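Local coordinates for PlzA (Borrelia burgdorferi, PDB 7MIE), which binds the bacterial second messenger cyclic di-GMP through a PilZ-type domain and probably acts as a receptor in its signalling, at residues 81-85 with 86-90. Numbering follows the deposited sequence.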
loop_
_atom_site.group_PDB
_atom_site.type_symbol
_atom_site.label_atom_id
_atom_site.label_comp_id
_atom_site.label_asym_id
_atom_site.label_seq_id
_atom_site.Cartn_x
_atom_site.Cartn_y
_atom_site.Cartn_z
ATOM N N LEU A 81 4.248 2.947 8.257
ATOM C CA LEU A 81 3.010 3.032 9.029
ATOM C C LEU A 81 2.383 4.408 8.855
ATOM O O LEU A 81 3.106 5.416 8.791
ATOM C CB LEU A 81 3.270 2.799 10.527
ATOM C CG LEU A 81 3.901 1.468 10.960
ATOM C CD1 LEU A 81 3.799 1.322 12.500
ATOM C CD2 LEU A 81 3.159 0.288 10.296
ATOM N N ILE A 82 1.034 4.423 8.834
ATOM C CA ILE A 82 0.261 5.662 8.764
ATOM C C ILE A 82 -0.304 5.978 10.144
ATOM O O ILE A 82 -0.967 5.134 10.789
ATOM C CB ILE A 82 -0.903 5.512 7.759
ATOM C CG1 ILE A 82 -0.375 5.361 6.321
ATOM C CG2 ILE A 82 -1.897 6.686 7.889
ATOM C CD1 ILE A 82 -1.441 4.721 5.389
ATOM N N PHE A 83 -0.063 7.242 10.553
ATOM C CA PHE A 83 -0.691 7.788 11.758
ATOM C C PHE A 83 -1.277 9.160 11.458
ATOM O O PHE A 83 -0.817 9.874 10.563
ATOM C CB PHE A 83 0.365 7.949 12.867
ATOM C CG PHE A 83 0.918 6.663 13.436
ATOM C CD1 PHE A 83 0.191 5.920 14.362
ATOM C CD2 PHE A 83 2.150 6.185 12.991
ATOM C CE1 PHE A 83 0.708 4.724 14.854
ATOM C CE2 PHE A 83 2.653 4.990 13.484
ATOM C CZ PHE A 83 1.940 4.281 14.424
ATOM N N GLN A 84 -2.219 9.581 12.312
ATOM C CA GLN A 84 -2.651 10.979 12.237
ATOM C C GLN A 84 -1.469 11.897 12.548
ATOM O O GLN A 84 -0.593 11.549 13.320
ATOM C CB GLN A 84 -3.701 11.295 13.304
ATOM C CG GLN A 84 -4.990 10.527 13.097
ATOM C CD GLN A 84 -5.994 10.839 14.188
ATOM O OE1 GLN A 84 -5.678 10.872 15.381
ATOM N NE2 GLN A 84 -7.223 11.069 13.776
ATOM N N GLU A 85 -1.475 13.089 11.969
ATOM C CA GLU A 85 -0.432 14.070 12.251
ATOM C C GLU A 85 -0.482 14.467 13.731
ATOM O O GLU A 85 -1.556 14.412 14.337
ATOM C CB GLU A 85 -0.632 15.267 11.327
ATOM C CG GLU A 85 0.414 16.354 11.447
ATOM C CD GLU A 85 0.122 17.547 10.538
ATOM O OE1 GLU A 85 0.881 17.736 9.534
ATOM O OE2 GLU A 85 -0.905 18.234 10.781
ATOM N N ASP A 86 0.676 14.889 14.289
ATOM C CA ASP A 86 0.772 15.447 15.640
ATOM C C ASP A 86 0.452 14.395 16.701
ATOM O O ASP A 86 -0.101 14.729 17.750
ATOM C CB ASP A 86 -0.144 16.672 15.825
ATOM C CG ASP A 86 0.411 17.643 16.866
ATOM O OD1 ASP A 86 1.538 17.394 17.366
ATOM O OD2 ASP A 86 -0.275 18.662 17.165
ATOM N N THR A 87 0.756 13.115 16.429
ATOM C CA THR A 87 0.605 12.030 17.401
ATOM C C THR A 87 1.979 11.373 17.619
ATOM O O THR A 87 2.789 11.862 18.434
ATOM C CB THR A 87 -0.557 11.075 17.041
ATOM O OG1 THR A 87 -0.265 10.383 15.820
ATOM C CG2 THR A 87 -1.880 11.790 16.842
ATOM N N VAL A 88 2.295 10.356 16.801
ATOM C CA VAL A 88 3.462 9.512 16.997
ATOM C C VAL A 88 4.731 10.283 16.646
ATOM O O VAL A 88 5.759 10.110 17.289
ATOM C CB VAL A 88 3.293 8.192 16.214
ATOM C CG1 VAL A 88 4.579 7.372 16.159
ATOM C CG2 VAL A 88 2.191 7.360 16.900
ATOM N N LEU A 89 4.665 11.142 15.626
ATOM C CA LEU A 89 5.904 11.677 15.071
ATOM C C LEU A 89 6.586 12.564 16.121
ATOM O O LEU A 89 7.748 12.336 16.437
ATOM C CB LEU A 89 5.656 12.400 13.732
ATOM C CG LEU A 89 6.927 12.856 12.990
ATOM C CD1 LEU A 89 7.927 11.727 12.795
ATOM C CD2 LEU A 89 6.605 13.538 11.664
ATOM N N PRO A 90 5.889 13.538 16.752
ATOM C CA PRO A 90 6.500 14.303 17.832
ATOM C C PRO A 90 6.837 13.468 19.080
ATOM O O PRO A 90 7.832 13.747 19.765
ATOM C CB PRO A 90 5.516 15.468 18.096
ATOM C CG PRO A 90 4.207 15.060 17.461
ATOM C CD PRO A 90 4.526 13.998 16.425
HETATM O O HOH W 1 2.282 11.725 13.819
HETATM O O HOH W 2 -2.625 8.252 15.041
#
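Phe83 and Val88 meet across a strand-to-helix turn of the PilZN3 domain, where strand 78-84 of an antiparallel sheet gives way to helix 88-94. The valine lays one methyl over a face of the phenyl ring: CG2 of Val88 sits 3.6 Å from the Phe83 ring centroid, 15° off the ring normal, a CH-pi contact. It leans toward one side of the ring, with Val88 CG2 3.5 Å from Phe83 CD1. Met60 of strand 57-62, in the same sheet, touches both of these buried side chains.

Nearer the turn, the Thr87 side chain reaches back to the strand end, its CG2 passing 4.0 Å from Gln84 CB. A chi1 of 66° sets its hydroxyl between the backbone N and carbonyl carbon. Thr87 OG1 donates a 2.8 Å hydrogen bond to Gln84 O, the hydroxyl oxygen lying 27° out of the carbonyl plane. Gln84 O is gripped twice, since a water also donates to it and accepts from Leu89 N, joining the strand end to the first helical turn. A second water, at the edge of the Phe83 ring, accepts from Gln84 N at 3.1 Å and donates to Thr87 OG1.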